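Local coordinates for protein yhhW (Escherichia coli, PDB 1TQ5) that cleaves the flavonol quercetin with dioxygen in vitro as a metal-dependent dioxygenase of the pirin family, although its physiological role is unknown, at residues G16-W21 with N44-E49; G71-Q76 with E110-Y115; S38-I43 with I117-E122; W165-D170 with I213-D218. All blocks are in the same frame, centred on the assembly; numbering follows the deposited sequence.

Contact 1 of 4, residues G16-W21 with N44-E49; sequences GWLDSW and NDDVIE
S20 and D46 are joined by a very short hydrogen bond, the hydroxyl OG of S20 giving its proton to D46 OD1 over 2.5 Å. They form a non-hydrogen-bonded pair of antiparallel strands in the seven-stranded sheet of the N-terminal cupin domain, so a serine and an aspartate supply from their side chains the polar link the backbone lacks here. The hydroxyl is swung opposite the serine's own backbone N (chi1 -175°), which brings it against the carboxylate. On either side the main chains take over: W21 N reaches D45 O at 3.0 Å, D45 N answers to W21 O, and D19 and V47 exchange a second reciprocal pair. Farther along, E49 N donates to W17 O at 2.9 Å, nearly straight at 169°, and a water donates to both G16 O and V47 O. D45 turns its carboxylate to the other face, where R10 and H113 hold it. Packing surrounds these bonds: L18 CD1 rests on D46 CB at 3.7 Å and equally near I48 CG1, its branched end filling the angle between them. An alanine in place of D46 is likely to leave the buried S20 hydroxyl without its acceptor. Beyond the strand, the extended E49 side chain brings OE1 to 3.4 Å from W17 CA, with W17 CB next nearest.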
loop_
_atom_site.group_PDB
_atom_site.type_symbol
_atom_site.label_atom_id
_atom_site.label_comp_id
_atom_site.label_asym_id
_atom_site.label_seq_id
_atom_site.Cartn_x
_atom_site.Cartn_y
_atom_site.Cartn_z
ATOM N N GLY A 16 11.732 -6.025 17.777
ATOM C CA GLY A 16 11.400 -7.355 18.249
ATOM C C GLY A 16 9.963 -7.724 17.933
ATOM O O GLY A 16 9.718 -8.607 17.112
ATOM N N TRP A 17 9.012 -7.047 18.572
ATOM C CA TRP A 17 7.595 -7.321 18.346
ATOM C C TRP A 17 7.183 -6.837 16.957
ATOM O O TRP A 17 6.261 -7.373 16.346
ATOM C CB TRP A 17 6.738 -6.622 19.401
ATOM C CG TRP A 17 6.835 -5.127 19.365
ATOM C CD1 TRP A 17 7.828 -4.355 19.904
ATOM C CD2 TRP A 17 5.917 -4.224 18.742
ATOM N NE1 TRP A 17 7.581 -3.022 19.655
ATOM C CE2 TRP A 17 6.416 -2.915 18.942
ATOM C CE3 TRP A 17 4.720 -4.391 18.032
ATOM C CZ2 TRP A 17 5.756 -1.781 18.457
ATOM C CZ3 TRP A 17 4.065 -3.261 17.551
ATOM C CH2 TRP A 17 4.586 -1.973 17.766
ATOM N N LEU A 18 7.872 -5.809 16.480
ATOM C CA LEU A 18 7.615 -5.238 15.166
ATOM C C LEU A 18 8.927 -5.066 14.407
ATOM O O LEU A 18 9.916 -4.574 14.959
ATOM C CB LEU A 18 6.944 -3.869 15.300
ATOM C CG LEU A 18 6.839 -3.061 14.003
ATOM C CD1 LEU A 18 5.809 -3.695 13.079
ATOM C CD2 LEU A 18 6.449 -1.635 14.321
ATOM N N ASP A 19 8.925 -5.485 13.148
ATOM C CA ASP A 19 10.076 -5.355 12.258
ATOM C C ASP A 19 9.489 -4.611 11.054
ATOM O O ASP A 19 8.662 -5.159 10.326
ATOM C CB ASP A 19 10.584 -6.731 11.833
ATOM C CG ASP A 19 11.830 -6.648 10.980
ATOM O OD1 ASP A 19 12.891 -6.270 11.520
ATOM O OD2 ASP A 19 11.752 -6.952 9.770
ATOM N N SER A 20 9.922 -3.374 10.842
ATOM C CA SER A 20 9.363 -2.557 9.774
ATOM C C SER A 20 10.344 -1.975 8.749
ATOM O O SER A 20 11.394 -1.442 9.102
ATOM C CB SER A 20 8.558 -1.420 10.427
ATOM O OG SER A 20 7.865 -0.628 9.478
ATOM N N TRP A 21 9.994 -2.094 7.471
ATOM C CA TRP A 21 10.807 -1.527 6.402
ATOM C C TRP A 21 10.012 -0.346 5.852
ATOM O O TRP A 21 8.857 -0.497 5.460
ATOM C CB TRP A 21 11.077 -2.561 5.306
ATOM C CG TRP A 21 11.931 -3.683 5.797
ATOM C CD1 TRP A 21 11.531 -4.757 6.546
ATOM C CD2 TRP A 21 13.351 -3.798 5.658
ATOM N NE1 TRP A 21 12.617 -5.532 6.881
ATOM C CE2 TRP A 21 13.746 -4.968 6.348
ATOM C CE3 TRP A 21 14.331 -3.027 5.018
ATOM C CZ2 TRP A 21 15.081 -5.383 6.416
ATOM C CZ3 TRP A 21 15.660 -3.441 5.086
ATOM C CH2 TRP A 21 16.020 -4.610 5.780
ATOM N N ASN A 44 4.765 1.015 4.633
ATOM C CA ASN A 44 5.522 0.296 5.624
ATOM C C ASN A 44 5.245 -1.192 5.478
ATOM O O ASN A 44 4.095 -1.627 5.413
ATOM C CB ASN A 44 5.164 0.769 7.034
ATOM C CG ASN A 44 5.689 2.162 7.332
ATOM O OD1 ASN A 44 6.625 2.632 6.682
ATOM N ND2 ASN A 44 5.099 2.823 8.325
ATOM N N ASP A 45 6.328 -1.949 5.391
ATOM C CA ASP A 45 6.290 -3.398 5.255
ATOM C C ASP A 45 6.502 -3.894 6.682
ATOM O O ASP A 45 7.641 -3.970 7.142
ATOM C CB ASP A 45 7.451 -3.829 4.357
ATOM C CG ASP A 45 7.418 -5.301 4.005
ATOM O OD1 ASP A 45 7.014 -6.116 4.865
ATOM O OD2 ASP A 45 7.823 -5.638 2.868
ATOM N N ASP A 46 5.415 -4.220 7.378
ATOM C CA ASP A 46 5.505 -4.651 8.778
ATOM C C ASP A 46 5.293 -6.128 9.072
ATOM O O ASP A 46 4.419 -6.782 8.505
ATOM C CB ASP A 46 4.508 -3.878 9.656
ATOM C CG ASP A 46 4.631 -2.373 9.514
ATOM O OD1 ASP A 46 5.751 -1.887 9.273
ATOM O OD2 ASP A 46 3.601 -1.678 9.665
ATOM N N VAL A 47 6.093 -6.638 9.997
ATOM C CA VAL A 47 5.993 -8.021 10.438
ATOM C C VAL A 47 5.836 -7.938 11.949
ATOM O O VAL A 47 6.722 -7.434 12.654
ATOM C CB VAL A 47 7.250 -8.818 10.077
ATOM C CG1 VAL A 47 7.243 -10.149 10.794
ATOM C CG2 VAL A 47 7.300 -9.030 8.573
ATOM N N ILE A 48 4.700 -8.429 12.434
ATOM C CA ILE A 48 4.366 -8.381 13.847
ATOM C C ILE A 48 4.292 -9.747 14.523
ATOM O O ILE A 48 3.680 -10.677 14.008
ATOM C CB ILE A 48 3.014 -7.657 14.041
ATOM C CG1 ILE A 48 3.116 -6.233 13.485
ATOM C CG2 ILE A 48 2.617 -7.643 15.522
ATOM C CD1 ILE A 48 1.816 -5.454 13.552
ATOM N N GLU A 49 4.907 -9.827 15.698
ATOM C CA GLU A 49 4.961 -11.032 16.519
ATOM C C GLU A 49 3.572 -11.446 17.019
ATOM O O GLU A 49 2.707 -10.605 17.237
ATOM C CB GLU A 49 5.882 -10.752 17.712
ATOM C CG GLU A 49 6.145 -11.900 18.648
ATOM C CD GLU A 49 6.774 -11.409 19.936
ATOM O OE1 GLU A 49 7.324 -10.288 19.916
ATOM O OE2 GLU A 49 6.724 -12.127 20.957
HETATM O O HOH W 1 8.583 -8.845 14.659
#

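Contact 2 of 4, residues G71-Q76 with E110-Y115; sequences GTVEHQ and ERLHLY
T72 N and R111 O are bridged by one water, which accepts from T72 N at 2.8 Å and probably donates to R111 O at 3.1 Å; no direct hydrogen bond links the two segments. Beside the water the chains come close at G71, whose CA lies 3.6 Å from E110 OE2. The backbone there has a positive phi (87°), and a side chain would run into R111 O, so glycine suits the place on both counts. R111 itself turns away and pairs with E70. The rest is apolar. L112 sends both methyls across the gap: CD1 sits 3.4 Å from T72 O, while CD2 meets V73 CB at 3.7 Å, the two side chains crossing at a slant. V73 CG2, carried opposite the backbone N, also reaches L114 CD2 at 4.2 Å. An alanine in place of L112 would probably open a gap under V73 and uncover T72 O. The strands cross at 69° with axes 7.1 Å apart, as befits facing sheets of a cupin sandwich rather than neighbours in one sheet. Strand 72-77 lies between 82-86 and 99-104, the strand that carries E103, a metal ligand by similarity, whereas strand 112-119 runs between 40-48 and 63-70.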
loop_
_atom_site.group_PDB
_atom_site.type_symbol
_atom_site.label_atom_id
_atom_site.label_comp_id
_atom_site.label_asym_id
_atom_site.label_seq_id
_atom_site.Cartn_x
_atom_site.Cartn_y
_atom_site.Cartn_z
ATOM N N GLY A 71 -1.019 -14.240 7.795
ATOM C CA GLY A 71 -1.594 -14.187 9.124
ATOM C C GLY A 71 -2.920 -13.446 9.192
ATOM O O GLY A 71 -3.684 -13.397 8.222
ATOM N N THR A 72 -3.193 -12.864 10.354
ATOM C CA THR A 72 -4.428 -12.132 10.571
ATOM C C THR A 72 -4.164 -10.884 11.403
ATOM O O THR A 72 -3.267 -10.867 12.242
ATOM C CB THR A 72 -5.460 -13.003 11.334
ATOM O OG1 THR A 72 -5.608 -14.270 10.678
ATOM C CG2 THR A 72 -6.822 -12.308 11.382
ATOM N N VAL A 73 -4.942 -9.835 11.160
ATOM C CA VAL A 73 -4.816 -8.607 11.926
ATOM C C VAL A 73 -6.185 -8.240 12.481
ATOM O O VAL A 73 -7.203 -8.397 11.805
ATOM C CB VAL A 73 -4.290 -7.435 11.071
ATOM C CG1 VAL A 73 -5.276 -7.098 9.966
ATOM C CG2 VAL A 73 -4.042 -6.222 11.964
ATOM N N GLU A 74 -6.204 -7.772 13.723
ATOM C CA GLU A 74 -7.438 -7.368 14.382
ATOM C C GLU A 74 -7.468 -5.844 14.513
ATOM O O GLU A 74 -6.563 -5.240 15.094
ATOM C CB GLU A 74 -7.523 -8.000 15.768
ATOM C CG GLU A 74 -8.721 -7.540 16.589
ATOM C CD GLU A 74 -9.895 -8.494 16.509
ATOM O OE1 GLU A 74 -9.722 -9.677 16.877
ATOM O OE2 GLU A 74 -10.988 -8.060 16.086
ATOM N N HIS A 75 -8.514 -5.229 13.972
ATOM C CA HIS A 75 -8.657 -3.784 14.030
ATOM C C HIS A 75 -9.687 -3.330 15.065
ATOM O O HIS A 75 -10.727 -3.965 15.246
ATOM C CB HIS A 75 -9.042 -3.253 12.644
ATOM C CG HIS A 75 -9.513 -1.833 12.643
ATOM N ND1 HIS A 75 -10.795 -1.474 13.003
ATOM C CD2 HIS A 75 -8.876 -0.682 12.319
ATOM C CE1 HIS A 75 -10.928 -0.163 12.899
ATOM N NE2 HIS A 75 -9.779 0.340 12.488
ATOM N N GLN A 76 -9.376 -2.224 15.739
ATOM C CA GLN A 76 -10.252 -1.624 16.741
ATOM C C GLN A 76 -10.095 -0.108 16.628
ATOM O O GLN A 76 -8.974 0.398 16.551
ATOM C CB GLN A 76 -9.857 -2.092 18.143
ATOM C CG GLN A 76 -10.155 -3.564 18.408
ATOM C CD GLN A 76 -9.551 -4.063 19.705
ATOM O OE1 GLN A 76 -9.836 -3.540 20.783
ATOM N NE2 GLN A 76 -8.713 -5.086 19.608
ATOM N N GLU A 110 1.153 -17.460 15.616
ATOM C CA GLU A 110 1.544 -17.175 14.235
ATOM C C GLU A 110 1.807 -15.684 14.004
ATOM O O GLU A 110 1.086 -14.836 14.527
ATOM C CB GLU A 110 0.444 -17.664 13.293
ATOM C CG GLU A 110 0.849 -17.772 11.834
ATOM C CD GLU A 110 -0.294 -18.248 10.958
ATOM O OE1 GLU A 110 -0.869 -19.315 11.266
ATOM O OE2 GLU A 110 -0.612 -17.559 9.964
ATOM N N ARG A 111 2.835 -15.369 13.217
ATOM C CA ARG A 111 3.181 -13.977 12.945
ATOM C C ARG A 111 2.240 -13.298 11.955
ATOM O O ARG A 111 1.455 -13.954 11.256
ATOM C CB ARG A 111 4.613 -13.869 12.411
ATOM C CG ARG A 111 4.794 -14.395 11.004
ATOM C CD ARG A 111 6.191 -14.083 10.465
ATOM N NE ARG A 111 6.321 -14.533 9.084
ATOM C CZ ARG A 111 7.326 -14.220 8.276
ATOM N NH1 ARG A 111 7.343 -14.693 7.037
ATOM N NH2 ARG A 111 8.308 -13.434 8.697
ATOM N N LEU A 112 2.324 -11.975 11.908
ATOM C CA LEU A 112 1.506 -11.181 11.007
ATOM C C LEU A 112 2.411 -10.378 10.078
ATOM O O LEU A 112 3.364 -9.746 10.519
ATOM C CB LEU A 112 0.603 -10.237 11.808
ATOM C CG LEU A 112 -0.085 -9.075 11.079
ATOM C CD1 LEU A 112 -1.071 -9.587 10.045
ATOM C CD2 LEU A 112 -0.799 -8.205 12.112
ATOM N N HIS A 113 2.114 -10.421 8.786
ATOM C CA HIS A 113 2.890 -9.679 7.803
ATOM C C HIS A 113 1.931 -8.811 7.000
ATOM O O HIS A 113 1.012 -9.322 6.352
ATOM C CB HIS A 113 3.629 -10.641 6.877
ATOM C CG HIS A 113 4.554 -9.965 5.919
ATOM N ND1 HIS A 113 5.230 -10.649 4.934
ATOM C CD2 HIS A 113 4.921 -8.667 5.797
ATOM C CE1 HIS A 113 5.973 -9.802 4.245
ATOM N NE2 HIS A 113 5.804 -8.593 4.749
ATOM N N LEU A 114 2.133 -7.499 7.044
ATOM C CA LEU A 114 1.254 -6.599 6.316
ATOM C C LEU A 114 1.916 -5.338 5.780
ATOM O O LEU A 114 3.025 -4.975 6.175
ATOM C CB LEU A 114 0.077 -6.191 7.206
ATOM C CG LEU A 114 0.399 -5.447 8.510
ATOM C CD1 LEU A 114 0.960 -4.075 8.206
ATOM C CD2 LEU A 114 -0.858 -5.311 9.342
ATOM N N TYR A 115 1.215 -4.690 4.854
ATOM C CA TYR A 115 1.654 -3.425 4.291
ATOM C C TYR A 115 0.735 -2.378 4.906
ATOM O O TYR A 115 -0.478 -2.562 4.940
ATOM C CB TYR A 115 1.473 -3.383 2.771
ATOM C CG TYR A 115 2.676 -3.823 1.968
ATOM C CD1 TYR A 115 2.685 -5.047 1.302
ATOM C CD2 TYR A 115 3.799 -3.002 1.852
ATOM C CE1 TYR A 115 3.783 -5.443 0.534
ATOM C CE2 TYR A 115 4.903 -3.388 1.088
ATOM C CZ TYR A 115 4.886 -4.613 0.430
ATOM O OH TYR A 115 5.965 -4.999 -0.337
HETATM O O HOH W 2 -1.452 -13.687 12.412
#

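Contact 3 of 4, residues S38-I43 with I117-E122; sequences SALRVI and IWIMPE
A classic beta bulge marks this antiparallel pairing in the N-terminal cupin sheet, with R41 and V42 both facing W118. R41 N donates to W118 O at 3.0 Å, and V42 N adds a longer, weak bond of 3.4 Å to the same oxygen. The helix-like turn of R41 (psi -33°) makes the extra residue possible. W118 N returns a bond to V42 O, and beyond the L40-I119 pair M120 N donates to A39 O. V42 and W118 run alongside each other in one direction, their CB atoms 3.5 Å apart. The valine's CG2 settles over one face of the indole, toward its rim; a beta-branched residue suits this place because CB and CG2 both lie against the indole. That indole also meets the ring of H59, a metal ligand, at about a right angle. Toward the strand end, the selenomethionine at M120 slants across R41, with CB over one face of the guanidinium and its SE-CE end close to NH2. The face carrying L40, I43, I117 and I119 is aliphatic here: L40 CD1 touches I117 CG2 at 3.6 Å, and both residues pack on F226 of the C-terminal domain. Beside them I43 CG1 is pressed against I117 CD1 at 3.4 Å, tighter than usual for two carbons.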
loop_
_atom_site.group_PDB
_atom_site.type_symbol
_atom_site.label_atom_id
_atom_site.label_comp_id
_atom_site.label_asym_id
_atom_site.label_seq_id
_atom_site.Cartn_x
_atom_site.Cartn_y
_atom_site.Cartn_z
ATOM N N SER A 38 3.824 11.888 -4.580
ATOM C CA SER A 38 2.504 12.462 -4.840
ATOM C C SER A 38 1.655 12.271 -3.579
ATOM O O SER A 38 2.120 12.563 -2.477
ATOM C CB SER A 38 1.839 11.785 -6.045
ATOM O OG SER A 38 0.586 12.388 -6.342
ATOM N N ALA A 39 0.428 11.775 -3.732
ATOM C CA ALA A 39 -0.454 11.555 -2.583
ATOM C C ALA A 39 -0.036 10.341 -1.742
ATOM O O ALA A 39 -0.542 10.136 -0.637
ATOM C CB ALA A 39 -1.896 11.388 -3.052
ATOM N N LEU A 40 0.882 9.536 -2.267
ATOM C CA LEU A 40 1.362 8.359 -1.542
ATOM C C LEU A 40 2.435 8.816 -0.564
ATOM O O LEU A 40 3.536 9.193 -0.962
ATOM C CB LEU A 40 1.934 7.335 -2.523
ATOM C CG LEU A 40 2.337 5.978 -1.947
ATOM C CD1 LEU A 40 1.156 5.355 -1.207
ATOM C CD2 LEU A 40 2.814 5.077 -3.073
ATOM N N ARG A 41 2.112 8.779 0.722
ATOM C CA ARG A 41 3.039 9.245 1.736
ATOM C C ARG A 41 3.784 8.168 2.514
ATOM O O ARG A 41 4.935 8.366 2.897
ATOM C CB ARG A 41 2.296 10.156 2.724
ATOM C CG ARG A 41 1.714 11.430 2.100
ATOM C CD ARG A 41 2.783 12.204 1.342
ATOM N NE ARG A 41 2.331 13.529 0.933
ATOM C CZ ARG A 41 2.075 14.528 1.774
ATOM N NH1 ARG A 41 2.224 14.356 3.082
ATOM N NH2 ARG A 41 1.670 15.702 1.306
ATOM N N VAL A 42 3.137 7.031 2.743
ATOM C CA VAL A 42 3.755 5.961 3.519
ATOM C C VAL A 42 3.502 4.548 2.979
ATOM O O VAL A 42 2.402 4.228 2.524
ATOM C CB VAL A 42 3.237 5.994 4.980
ATOM C CG1 VAL A 42 3.919 4.926 5.813
ATOM C CG2 VAL A 42 3.461 7.374 5.593
ATOM N N ILE A 43 4.546 3.723 3.013
ATOM C CA ILE A 43 4.462 2.314 2.634
ATOM C C ILE A 43 5.373 1.603 3.613
ATOM O O ILE A 43 6.604 1.614 3.473
ATOM C CB ILE A 43 4.966 1.989 1.204
ATOM C CG1 ILE A 43 3.931 2.392 0.159
ATOM C CG2 ILE A 43 5.181 0.474 1.068
ATOM C CD1 ILE A 43 3.714 3.855 0.057
ATOM N N ILE A 117 -0.274 1.335 4.303
ATOM C CA ILE A 117 -0.208 2.419 3.326
ATOM C C ILE A 117 -0.957 3.684 3.756
ATOM O O ILE A 117 -2.101 3.606 4.196
ATOM C CB ILE A 117 -0.808 1.948 1.984
ATOM C CG1 ILE A 117 -0.196 0.597 1.581
ATOM C CG2 ILE A 117 -0.591 3.001 0.912
ATOM C CD1 ILE A 117 1.304 0.617 1.434
ATOM N N TRP A 118 -0.319 4.845 3.616
ATOM C CA TRP A 118 -0.952 6.118 3.968
ATOM C C TRP A 118 -1.112 6.977 2.723
ATOM O O TRP A 118 -0.151 7.213 1.988
ATOM C CB TRP A 118 -0.119 6.901 4.985
ATOM C CG TRP A 118 -0.076 6.322 6.373
ATOM C CD1 TRP A 118 -0.261 5.014 6.731
ATOM C CD2 TRP A 118 0.273 7.019 7.573
ATOM N NE1 TRP A 118 -0.041 4.856 8.077
ATOM C CE2 TRP A 118 0.290 6.070 8.619
ATOM C CE3 TRP A 118 0.582 8.354 7.865
ATOM C CZ2 TRP A 118 0.603 6.413 9.940
ATOM C CZ3 TRP A 118 0.895 8.696 9.177
ATOM C CH2 TRP A 118 0.904 7.727 10.197
ATOM N N ILE A 119 -2.333 7.446 2.494
ATOM C CA ILE A 119 -2.621 8.283 1.342
ATOM C C ILE A 119 -3.219 9.610 1.792
ATOM O O ILE A 119 -4.221 9.639 2.504
ATOM C CB ILE A 119 -3.591 7.567 0.388
ATOM C CG1 ILE A 119 -2.897 6.337 -0.200
ATOM C CG2 ILE A 119 -4.047 8.517 -0.730
ATOM C CD1 ILE A 119 -3.816 5.433 -0.980
HETATM N N MSE A 120 -2.591 10.709 1.394
HETATM C CA MSE A 120 -3.094 12.024 1.768
HETATM C C MSE A 120 -4.437 12.283 1.101
HETATM O O MSE A 120 -4.568 12.158 -0.109
HETATM C CB MSE A 120 -2.119 13.124 1.349
HETATM C CG MSE A 120 -2.691 14.517 1.548
HETATM SE SE MSE A 120 -1.605 15.840 1.015
HETATM C CE MSE A 120 -0.965 16.397 2.609
ATOM N N PRO A 121 -5.457 12.645 1.889
ATOM C CA PRO A 121 -6.764 12.909 1.286
ATOM C C PRO A 121 -6.742 14.279 0.616
ATOM O O PRO A 121 -6.184 15.230 1.163
ATOM C CB PRO A 121 -7.703 12.854 2.485
ATOM C CG PRO A 121 -6.856 13.433 3.586
ATOM C CD PRO A 121 -5.513 12.765 3.358
ATOM N N GLU A 122 -7.328 14.382 -0.570
ATOM C CA GLU A 122 -7.345 15.660 -1.269
ATOM C C GLU A 122 -8.289 16.612 -0.552
ATOM O O GLU A 122 -8.202 17.831 -0.710
ATOM C CB GLU A 122 -7.763 15.475 -2.730
ATOM C CG GLU A 122 -9.135 14.868 -2.949
ATOM C CD GLU A 122 -9.411 14.605 -4.420
ATOM O OE1 GLU A 122 -9.281 15.549 -5.229
ATOM O OE2 GLU A 122 -9.757 13.456 -4.770
#

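Contact 4 of 4, residues W165-D170 with I213-D218; sequences WALLKD and ISIHAD
L167 and I215 meet tip to tip, their CD1 methyls only 3.4 Å apart, closer than carbons normally pack. The isoleucine's CG1 is set opposite its backbone N (chi1 -172°); with chi2 also extended, this carries CD1 out to the leucine. Next to them A217 is small enough to slip under the chain: its CB lies 3.8 Å from L167 CB and 3.3 Å from L168 O, and alanine suits the place, since its CB is already close to both. The leucine ends strand 161-167 of one sheet, while the isoleucine and alanine belong to strand 213-217 of the other, so these apolar groups pack between the two sheets of the C-terminal cupin domain. Past the strand end the contact turns polar. D170 N donates to A217 O at 2.7 Å, though bent to 143° at the hydrogen; D170 has a positive phi (66°), in the loop between strands 161-167 and 172-175. K169 runs its CG and CE past D218 O (CG 3.6 Å) before its amine leads away. On the solvent side two waters lie in the plane of the H216 ring at NE2, one donating to D170 O, the other weakly to D170 OD2. H216 ND1 gives a weak 3.2 Å bond to D218 OD1.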
loop_
_atom_site.group_PDB
_atom_site.type_symbol
_atom_site.label_atom_id
_atom_site.label_comp_id
_atom_site.label_asym_id
_atom_site.label_seq_id
_atom_site.Cartn_x
_atom_site.Cartn_y
_atom_site.Cartn_z
ATOM N N TRP A 165 -2.340 -6.353 -9.154
ATOM C CA TRP A 165 -2.114 -7.037 -10.418
ATOM C C TRP A 165 -1.393 -8.373 -10.254
ATOM O O TRP A 165 -0.213 -8.411 -9.897
ATOM C CB TRP A 165 -1.279 -6.123 -11.322
ATOM C CG TRP A 165 -1.633 -6.166 -12.773
ATOM C CD1 TRP A 165 -2.034 -7.256 -13.494
ATOM C CD2 TRP A 165 -1.574 -5.075 -13.696
ATOM N NE1 TRP A 165 -2.230 -6.909 -14.809
ATOM C CE2 TRP A 165 -1.954 -5.576 -14.961
ATOM C CE3 TRP A 165 -1.238 -3.720 -13.579
ATOM C CZ2 TRP A 165 -2.008 -4.767 -16.102
ATOM C CZ3 TRP A 165 -1.290 -2.916 -14.714
ATOM C CH2 TRP A 165 -1.674 -3.445 -15.958
ATOM N N ALA A 166 -2.101 -9.467 -10.509
ATOM C CA ALA A 166 -1.492 -10.789 -10.415
ATOM C C ALA A 166 -1.095 -11.203 -11.829
ATOM O O ALA A 166 -1.918 -11.175 -12.741
ATOM C CB ALA A 166 -2.477 -11.792 -9.821
ATOM N N LEU A 167 0.169 -11.568 -12.012
ATOM C CA LEU A 167 0.654 -11.972 -13.328
ATOM C C LEU A 167 1.367 -13.314 -13.299
ATOM O O LEU A 167 2.198 -13.569 -12.433
ATOM C CB LEU A 167 1.616 -10.922 -13.894
ATOM C CG LEU A 167 1.082 -9.523 -14.199
ATOM C CD1 LEU A 167 2.224 -8.660 -14.695
ATOM C CD2 LEU A 167 -0.019 -9.592 -15.245
ATOM N N LEU A 168 1.032 -14.169 -14.256
ATOM C CA LEU A 168 1.662 -15.475 -14.361
ATOM C C LEU A 168 2.986 -15.279 -15.087
ATOM O O LEU A 168 3.211 -14.242 -15.711
ATOM C CB LEU A 168 0.768 -16.430 -15.159
ATOM C CG LEU A 168 -0.578 -16.767 -14.516
ATOM C CD1 LEU A 168 -1.454 -17.506 -15.517
ATOM C CD2 LEU A 168 -0.350 -17.598 -13.261
ATOM N N LYS A 169 3.861 -16.273 -15.005
ATOM C CA LYS A 169 5.154 -16.199 -15.666
ATOM C C LYS A 169 4.958 -15.945 -17.161
ATOM O O LYS A 169 4.031 -16.477 -17.773
ATOM C CB LYS A 169 5.920 -17.505 -15.447
ATOM C CG LYS A 169 7.338 -17.506 -15.990
ATOM C CD LYS A 169 8.037 -18.816 -15.669
ATOM C CE LYS A 169 9.488 -18.800 -16.131
ATOM N NZ LYS A 169 10.167 -20.105 -15.874
ATOM N N ASP A 170 5.826 -15.119 -17.736
ATOM C CA ASP A 170 5.768 -14.778 -19.158
ATOM C C ASP A 170 4.541 -13.972 -19.582
ATOM O O ASP A 170 4.311 -13.764 -20.775
ATOM C CB ASP A 170 5.864 -16.046 -20.014
ATOM C CG ASP A 170 7.277 -16.598 -20.088
ATOM O OD1 ASP A 170 7.848 -16.943 -19.031
ATOM O OD2 ASP A 170 7.820 -16.687 -21.212
ATOM N N ILE A 213 2.602 2.082 -19.037
ATOM C CA ILE A 213 3.390 1.232 -18.156
ATOM C C ILE A 213 3.343 -0.173 -18.741
ATOM O O ILE A 213 2.267 -0.763 -18.861
ATOM C CB ILE A 213 2.800 1.201 -16.725
ATOM C CG1 ILE A 213 2.832 2.604 -16.111
ATOM C CG2 ILE A 213 3.565 0.213 -15.865
ATOM C CD1 ILE A 213 4.215 3.183 -15.938
ATOM N N SER A 214 4.503 -0.690 -19.130
ATOM C CA SER A 214 4.604 -2.032 -19.701
ATOM C C SER A 214 5.165 -2.944 -18.633
ATOM O O SER A 214 6.223 -2.677 -18.066
ATOM C CB SER A 214 5.532 -2.049 -20.917
ATOM O OG SER A 214 5.022 -1.241 -21.963
ATOM N N ILE A 215 4.454 -4.027 -18.365
ATOM C CA ILE A 215 4.878 -4.955 -17.345
ATOM C C ILE A 215 5.015 -6.369 -17.897
ATOM O O ILE A 215 4.131 -6.865 -18.596
ATOM C CB ILE A 215 3.870 -4.935 -16.176
ATOM C CG1 ILE A 215 4.389 -5.762 -15.004
ATOM C CG2 ILE A 215 2.525 -5.463 -16.648
ATOM C CD1 ILE A 215 3.488 -5.666 -13.770
ATOM N N HIS A 216 6.145 -6.999 -17.599
ATOM C CA HIS A 216 6.407 -8.368 -18.020
ATOM C C HIS A 216 6.791 -9.161 -16.775
ATOM O O HIS A 216 7.660 -8.741 -16.010
ATOM C CB HIS A 216 7.544 -8.411 -19.049
ATOM C CG HIS A 216 7.933 -9.796 -19.456
ATOM N ND1 HIS A 216 8.752 -10.596 -18.687
ATOM C CD2 HIS A 216 7.576 -10.544 -20.529
ATOM C CE1 HIS A 216 8.883 -11.776 -19.267
ATOM N NE2 HIS A 216 8.178 -11.769 -20.386
ATOM N N ALA A 217 6.139 -10.301 -16.562
ATOM C CA ALA A 217 6.431 -11.126 -15.391
ATOM C C ALA A 217 7.455 -12.216 -15.703
ATOM O O ALA A 217 7.212 -13.089 -16.536
ATOM C CB ALA A 217 5.147 -11.751 -14.863
ATOM N N ASP A 218 8.597 -12.162 -15.022
ATOM C CA ASP A 218 9.660 -13.138 -15.228
ATOM C C ASP A 218 9.351 -14.422 -14.453
ATOM O O ASP A 218 9.948 -15.473 -14.693
ATOM C CB ASP A 218 11.002 -12.546 -14.787
ATOM C CG ASP A 218 11.267 -11.180 -15.409
ATOM O OD1 ASP A 218 11.215 -11.064 -16.654
ATOM O OD2 ASP A 218 11.528 -10.218 -14.652
HETATM O O HOH W 3 6.849 -13.145 -22.286
HETATM O O HOH W 4 8.864 -14.351 -21.472
#

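Overall arrangement
Contacts 1, 2 and 3 belong to the N-terminal cupin domain and share its larger sheet. Strand 40-48 pairs with 18-22 in contact 1 and with 112-119 in contact 3, while contact 2 ties 112-119 to the facing sheet. Contacts 1 and 2 have centres 10 Å apart and touch directly, through I48 N to L112 O (2.7 Å) and D45 OD1 to H113 NE2 (2.8 Å). Contact 3 is nearest the metal site, the side chain of W118 lying about 5 Å from a bound cadmium ion; V73 of contact 2 comes within about 4 Å of E103, a probable ligand, between side chains. Contact 4 stands apart in the C-terminal domain, its nearest atoms about 11 Å from contact 2.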